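Local coordinates for protein M157 (Murid herpesvirus 1, PDB 2NYK) that serves as a cytomegalovirus ligand for Ly49 receptors of natural killer cells and belongs to an MHC class I-like family, at residues N162-R165 and S166-Q169; C103-G107 and F108-C112. The protein carries 1 engineered substitution. All blocks are in the same frame, centred on the assembly; numbering follows the deposited sequence.

Contact 1. Residues N162-R165 and S166-Q169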
ATOM      1  N   ASN A 162     -16.841  -0.753   7.054  1.00 24.33           N
ATOM      2  CA  ASN A 162     -17.206  -1.957   7.816  1.00 25.77           C
ATOM      3  C   ASN A 162     -16.346  -3.160   7.421  1.00 25.51           C
ATOM      4  O   ASN A 162     -15.862  -3.904   8.268  1.00 25.18           O
ATOM      5  CB  ASN A 162     -18.700  -2.273   7.670  1.00 25.33           C
ATOM      6  CG  ASN A 162     -19.094  -3.586   8.346  1.00 28.27           C
ATOM      7  OD1 ASN A 162     -19.202  -4.621   7.687  1.00 28.65           O
ATOM      8  ND2 ASN A 162     -19.306  -3.544   9.661  1.00 24.86           N
ATOM      9  N   ARG A 163     -16.138  -3.307   6.118  1.00 26.52           N
ATOM     10  CA  ARG A 163     -15.328  -4.396   5.555  1.00 26.52           C
ATOM     11  C   ARG A 163     -13.838  -4.293   5.883  1.00 26.48           C
ATOM     12  O   ARG A 163     -13.179  -5.320   6.113  1.00 27.59           O
ATOM     13  CB  ARG A 163     -15.499  -4.443   4.032  1.00 26.75           C
ATOM     14  CG  ARG A 163     -16.757  -5.088   3.585  1.00 29.26           C
ATOM     15  CD  ARG A 163     -17.116  -4.751   2.112  1.00 33.06           C
ATOM     16  NE  ARG A 163     -16.089  -5.157   1.156  1.00 32.81           N
ATOM     17  CZ  ARG A 163     -15.601  -6.389   1.054  1.00 37.29           C
ATOM     18  NH1 ARG A 163     -16.033  -7.357   1.857  1.00 38.13           N
ATOM     19  NH2 ARG A 163     -14.671  -6.661   0.146  1.00 38.58           N
ATOM     20  N   TRP A 164     -13.311  -3.068   5.919  1.00 25.13           N
ATOM     21  CA  TRP A 164     -11.859  -2.849   6.024  1.00 25.85           C
ATOM     22  C   TRP A 164     -11.308  -2.372   7.357  1.00 26.07           C
ATOM     23  O   TRP A 164     -10.109  -2.501   7.600  1.00 26.23           O
ATOM     24  CB  TRP A 164     -11.393  -1.887   4.923  1.00 24.79           C
ATOM     25  CG  TRP A 164     -11.449  -2.567   3.571  1.00 25.27           C
ATOM     26  CD1 TRP A 164     -12.523  -2.649   2.719  1.00 22.17           C
ATOM     27  CD2 TRP A 164     -10.375  -3.253   2.939  1.00 23.11           C
ATOM     28  NE1 TRP A 164     -12.173  -3.355   1.592  1.00 22.33           N
ATOM     29  CE2 TRP A 164     -10.857  -3.743   1.713  1.00 24.49           C
ATOM     30  CE3 TRP A 164      -9.040  -3.499   3.296  1.00 25.78           C
ATOM     31  CZ2 TRP A 164     -10.042  -4.465   0.828  1.00 25.20           C
ATOM     32  CZ3 TRP A 164      -8.250  -4.232   2.435  1.00 24.93           C
ATOM     33  CH2 TRP A 164      -8.750  -4.705   1.219  1.00 23.69           C
ATOM     34  N   ARG A 165     -12.152  -1.803   8.212  1.00 26.32           N
ATOM     35  CA  ARG A 165     -11.669  -1.225   9.458  1.00 27.17           C
ATOM     36  C   ARG A 165     -10.711  -2.138  10.235  1.00 27.61           C
ATOM     37  O   ARG A 165      -9.622  -1.732  10.568  1.00 28.60           O
ATOM     38  CB  ARG A 165     -12.824  -0.805  10.369  1.00 26.79           C
ATOM     39  CG  ARG A 165     -12.333  -0.406  11.733  1.00 26.16           C
ATOM     40  CD  ARG A 165     -13.398   0.319  12.544  1.00 26.80           C
ATOM     41  NE  ARG A 165     -14.550  -0.517  12.872  1.00 29.03           N
ATOM     42  CZ  ARG A 165     -14.579  -1.441  13.837  1.00 31.93           C
ATOM     43  NH1 ARG A 165     -13.505  -1.680  14.573  1.00 30.85           N
ATOM     44  NH2 ARG A 165     -15.704  -2.116  14.076  1.00 32.38           N
ATOM     45  N   SER A 166     -11.146  -3.357  10.536  1.00 28.23           N
ATOM     46  CA  SER A 166     -10.330  -4.295  11.297  1.00 29.51           C
ATOM     47  C   SER A 166      -8.976  -4.557  10.612  1.00 27.98           C
ATOM     48  O   SER A 166      -7.951  -4.592  11.266  1.00 28.31           O
ATOM     49  CB  SER A 166     -11.098  -5.607  11.482  1.00 30.02           C
ATOM     50  OG  SER A 166     -10.273  -6.588  12.090  1.00 36.58           O
ATOM     51  N   THR A 167      -8.992  -4.736   9.295  1.00 27.13           N
ATOM     52  CA  THR A 167      -7.764  -4.947   8.513  1.00 25.57           C
ATOM     53  C   THR A 167      -6.811  -3.774   8.670  1.00 24.97           C
ATOM     54  O   THR A 167      -5.641  -3.958   8.943  1.00 23.67           O
ATOM     55  CB  THR A 167      -8.095  -5.178   7.017  1.00 26.70           C
ATOM     56  OG1 THR A 167      -8.895  -6.354   6.913  1.00 25.18           O
ATOM     57  CG2 THR A 167      -6.806  -5.356   6.182  1.00 23.81           C
ATOM     58  N   VAL A 168      -7.329  -2.557   8.562  1.00 24.42           N
ATOM     59  CA  VAL A 168      -6.493  -1.369   8.618  1.00 22.78           C
ATOM     60  C   VAL A 168      -5.902  -1.119  10.014  1.00 23.28           C
ATOM     61  O   VAL A 168      -4.772  -0.674  10.140  1.00 22.05           O
ATOM     62  CB  VAL A 168      -7.284  -0.131   8.162  1.00 23.61           C
ATOM     63  CG1 VAL A 168      -6.438   1.124   8.336  1.00 21.53           C
ATOM     64  CG2 VAL A 168      -7.710  -0.286   6.707  1.00 23.62           C
ATOM     65  N   GLN A 169      -6.679  -1.382  11.057  1.00 24.14           N
ATOM     66  CA  GLN A 169      -6.185  -1.262  12.427  1.00 25.95           C
ATOM     67  C   GLN A 169      -5.047  -2.269  12.666  1.00 25.85           C
ATOM     68  O   GLN A 169      -4.019  -1.924  13.237  1.00 26.34           O
ATOM     69  CB  GLN A 169      -7.345  -1.435  13.438  1.00 26.63           C
ATOM     70  CG  GLN A 169      -8.482  -0.406  13.215  1.00 29.61           C
ATOM     71  CD  GLN A 169      -9.610  -0.452  14.259  1.00 34.72           C
ATOM     72  OE1 GLN A 169     -10.318  -1.451  14.391  1.00 35.79           O
ATOM     73  NE2 GLN A 169      -9.791   0.656  14.982  1.00 36.60           N
TER
HETATM   74  O   HOH W   1     -13.596  -4.909   9.847  1.00 34.01           O
HETATM   75  O   HOH W   2     -11.341  -6.140   8.077  1.00 29.46           O
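Ser-166 N is tied back to Asn-162 O through a water, since its N-H does not reach the carbonyl one turn back. The water donates to Asn-162 O at 2.9 Å. It also accepts the N-H of Ser-166, with its oxygen 3.0 Å from Ser-166 N. At Thr-167 a second water links the preceding turn to the side-chain hydroxyl instead, giving one hydrogen to Arg-163 O at 2.8 Å. Its other hydrogen goes to Thr-167 OG1, 2.7 Å away, and that hydroxyl is also bonded to Ile-62 O. With OG1 beside its own N (chi1 -62°), Thr-167 sends the methyl CG2 alongside the tryptophan, where it meets Trp-164 CE3 obliquely at 4.1 Å. The two side chains point the same way, and the indole N-H of Trp-164 continues to Glu-72. Regular helix bonding is back at Val-168, whose N lies 2.9 Å from Trp-164 O, while CG2 of the valine leans over that same carbonyl. Gln-169 N follows suit, bonding Arg-165 O at 3.0 Å. The side chains of the same two residues also meet, with amide and guanidinium planes 89° apart, and Arg-165 NH1 donates to Gln-169 OE1 over 3.2 Å. The bond is bent, 141° at the hydrogen; NE of the same arginine forms a salt bridge with Asp-16. Two successive amides without a bond to the preceding turn, with water in the opening, are characteristic of a kinked, hydrated alpha-helix, here helix 157-173 of the MHC class I-like fold.

Contact 2. Residues C103-G107 and F108-C112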
ATOM      1  N   CYS A 103      -8.556   8.111  -1.663  1.00 22.96           N
ATOM      2  CA  CYS A 103      -9.756   8.503  -0.914  1.00 25.45           C
ATOM      3  C   CYS A 103      -9.562   8.485   0.604  1.00 24.98           C
ATOM      4  O   CYS A 103      -9.005   7.530   1.155  1.00 25.02           O
ATOM      5  CB  CYS A 103     -10.922   7.579  -1.280  1.00 26.20           C
ATOM      6  SG  CYS A 103     -11.325   7.573  -3.030  1.00 30.33           S
ATOM      7  N   LEU A 104     -10.039   9.540   1.255  1.00 23.63           N
ATOM      8  CA  LEU A 104     -10.037   9.638   2.694  1.00 24.57           C
ATOM      9  C   LEU A 104     -11.434   9.350   3.199  1.00 25.12           C
ATOM     10  O   LEU A 104     -12.384  10.001   2.779  1.00 24.76           O
ATOM     11  CB  LEU A 104      -9.626  11.052   3.126  1.00 25.08           C
ATOM     12  CG  LEU A 104      -9.765  11.464   4.602  1.00 27.24           C
ATOM     13  CD1 LEU A 104      -8.874  10.642   5.542  1.00 26.67           C
ATOM     14  CD2 LEU A 104      -9.456  12.957   4.755  1.00 27.51           C
ATOM     15  N   PHE A 105     -11.549   8.384   4.106  1.00 24.84           N
ATOM     16  CA  PHE A 105     -12.834   8.027   4.693  1.00 26.81           C
ATOM     17  C   PHE A 105     -12.944   8.672   6.058  1.00 26.97           C
ATOM     18  O   PHE A 105     -12.366   8.185   7.023  1.00 26.86           O
ATOM     19  CB  PHE A 105     -12.994   6.509   4.791  1.00 27.25           C
ATOM     20  CG  PHE A 105     -13.026   5.820   3.460  1.00 30.33           C
ATOM     21  CD1 PHE A 105     -14.104   5.970   2.617  1.00 32.73           C
ATOM     22  CD2 PHE A 105     -11.970   5.042   3.037  1.00 35.09           C
ATOM     23  CE1 PHE A 105     -14.139   5.354   1.371  1.00 35.39           C
ATOM     24  CE2 PHE A 105     -11.996   4.416   1.782  1.00 35.61           C
ATOM     25  CZ  PHE A 105     -13.084   4.568   0.951  1.00 34.28           C
ATOM     26  N   LEU A 106     -13.672   9.785   6.118  1.00 27.23           N
ATOM     27  CA  LEU A 106     -13.837  10.561   7.337  1.00 27.65           C
ATOM     28  C   LEU A 106     -15.308  10.498   7.790  1.00 27.52           C
ATOM     29  O   LEU A 106     -16.196  11.010   7.100  1.00 26.73           O
ATOM     30  CB  LEU A 106     -13.406  12.014   7.094  1.00 29.39           C
ATOM     31  CG  LEU A 106     -13.334  12.952   8.306  1.00 32.57           C
ATOM     32  CD1 LEU A 106     -12.425  12.389   9.398  1.00 35.38           C
ATOM     33  CD2 LEU A 106     -12.869  14.351   7.888  1.00 37.58           C
ATOM     34  N   GLY A 107     -15.561   9.858   8.935  1.00 26.61           N
ATOM     35  CA  GLY A 107     -16.937   9.544   9.322  1.00 26.42           C
ATOM     36  C   GLY A 107     -17.502   8.681   8.223  1.00 26.40           C
ATOM     37  O   GLY A 107     -16.910   7.655   7.855  1.00 26.36           O
ATOM     38  N   PHE A 108     -18.631   9.101   7.667  1.00 26.44           N
ATOM     39  CA  PHE A 108     -19.164   8.427   6.483  1.00 26.76           C
ATOM     40  C   PHE A 108     -19.072   9.303   5.237  1.00 27.16           C
ATOM     41  O   PHE A 108     -19.818   9.114   4.278  1.00 28.11           O
ATOM     42  CB  PHE A 108     -20.600   7.931   6.720  1.00 26.45           C
ATOM     43  CG  PHE A 108     -20.700   6.753   7.682  1.00 26.85           C
ATOM     44  CD1 PHE A 108     -19.643   5.853   7.838  1.00 25.97           C
ATOM     45  CD2 PHE A 108     -21.877   6.528   8.391  1.00 26.03           C
ATOM     46  CE1 PHE A 108     -19.760   4.752   8.701  1.00 24.78           C
ATOM     47  CE2 PHE A 108     -21.998   5.449   9.253  1.00 26.45           C
ATOM     48  CZ  PHE A 108     -20.935   4.564   9.411  1.00 26.83           C
ATOM     49  N   ASP A 109     -18.164  10.272   5.280  1.00 28.00           N
ATOM     50  CA  ASP A 109     -17.860  11.139   4.151  1.00 29.56           C
ATOM     51  C   ASP A 109     -16.588  10.646   3.498  1.00 29.76           C
ATOM     52  O   ASP A 109     -15.831   9.872   4.093  1.00 29.11           O
ATOM     53  CB  ASP A 109     -17.642  12.577   4.596  1.00 30.52           C
ATOM     54  CG  ASP A 109     -18.942  13.287   4.921  1.00 34.56           C
ATOM     55  OD1 ASP A 109     -19.874  13.235   4.084  1.00 38.19           O
ATOM     56  OD2 ASP A 109     -19.030  13.890   6.015  1.00 37.01           O
ATOM     57  N   VAL A 110     -16.375  11.092   2.265  1.00 29.82           N
ATOM     58  CA  VAL A 110     -15.211  10.714   1.499  1.00 30.15           C
ATOM     59  C   VAL A 110     -14.746  11.904   0.701  1.00 29.45           C
ATOM     60  O   VAL A 110     -15.560  12.630   0.130  1.00 29.99           O
ATOM     61  CB  VAL A 110     -15.505   9.544   0.535  1.00 30.79           C
ATOM     62  CG1 VAL A 110     -14.254   9.140  -0.208  1.00 30.19           C
ATOM     63  CG2 VAL A 110     -16.002   8.357   1.315  1.00 32.81           C
ATOM     64  N   ILE A 111     -13.431  12.084   0.689  1.00 27.95           N
ATOM     65  CA  ILE A 111     -12.759  13.057  -0.156  1.00 27.91           C
ATOM     66  C   ILE A 111     -11.719  12.293  -0.970  1.00 26.18           C
ATOM     67  O   ILE A 111     -10.838  11.659  -0.400  1.00 24.88           O
ATOM     68  CB  ILE A 111     -12.078  14.145   0.713  1.00 28.55           C
ATOM     69  CG1 ILE A 111     -13.111  14.751   1.678  1.00 30.29           C
ATOM     70  CG2 ILE A 111     -11.481  15.227  -0.168  1.00 29.87           C
ATOM     71  CD1 ILE A 111     -12.552  15.709   2.714  1.00 33.80           C
ATOM     72  N   CYS A 112     -11.852  12.309  -2.292  1.00 25.56           N
ATOM     73  CA  CYS A 112     -10.892  11.609  -3.152  1.00 25.29           C
ATOM     74  C   CYS A 112     -10.147  12.567  -4.047  1.00 23.66           C
ATOM     75  O   CYS A 112     -10.728  13.505  -4.596  1.00 22.11           O
ATOM     76  CB  CYS A 112     -11.555  10.529  -4.032  1.00 25.97           C
ATOM     77  SG  CYS A 112     -12.537   9.259  -3.181  1.00 31.71           S
TER
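The carbonyl oxygen of Ile-111 takes two donors from the opposite strand: Leu-104 N at 2.8 Å, nearly straight at 170°, and the CA-H of Cys-103. Leu-104 O answers in the same way, receiving Ile-111 N at 3.1 Å in the carbonyl plane and the CA-H of Val-110, whose carbon is 3.2 Å away. One step nearer the bend, Leu-106 and Asp-109 form the last hydrogen-bonded pair. Asp-109 N reaches Leu-106 O over 2.8 Å, and the return bond from Leu-106 N to Asp-109 O is 3.0 Å; both donors sit above the carbonyl planes they address. This pair closes a type II' beta turn, with Gly-107 at its first central position (phi 59°) and Phe-108 at the second: a tight beta hairpin of the antiparallel sheet of the MHC class I-like domain. Across a non-hydrogen-bonded pair further back, Cys-103 SG is joined to Cys-112 SG at 2.1 Å, a cross-strand disulfide with chi3 of 107°. Phe-105 and Val-110 share its side of the sheet, facing helices 148-154 and 157-173. Their side chains run alongside each other, with Phe-105 CD1 pressed tightly to Val-110 CG2 at 3.3 Å. Beyond the strands, the Phe-108 ring makes an edge-to-face contact with Phe-17, and Gly-107 O accepts a hydrogen bond from Lys-161 on helix 157-173.

Both contacts are partly buried and belong to the same MHC class I-like region, but contact 1 lies within one helix and contact 2 joins two neighbouring strands. Their centres are 14 Å apart, without touching. Helix 157-173 connects them: it carries contact 1 and, nearer its start, Val-157 and Lys-161, which meet the hairpin. Phe-21 also serves both, touching Trp-164 and Val-168 as well as Phe-105. The chemistry differs. Contact 1 sets buried Trp-164, Thr-167 and Val-168 against a partly exposed flank of arginines and glutamine, with waters bridging its turns, whereas contact 2 has a regular backbone network, with the disulfide on its buried face and leucine, aspartate and isoleucine on the more exposed one.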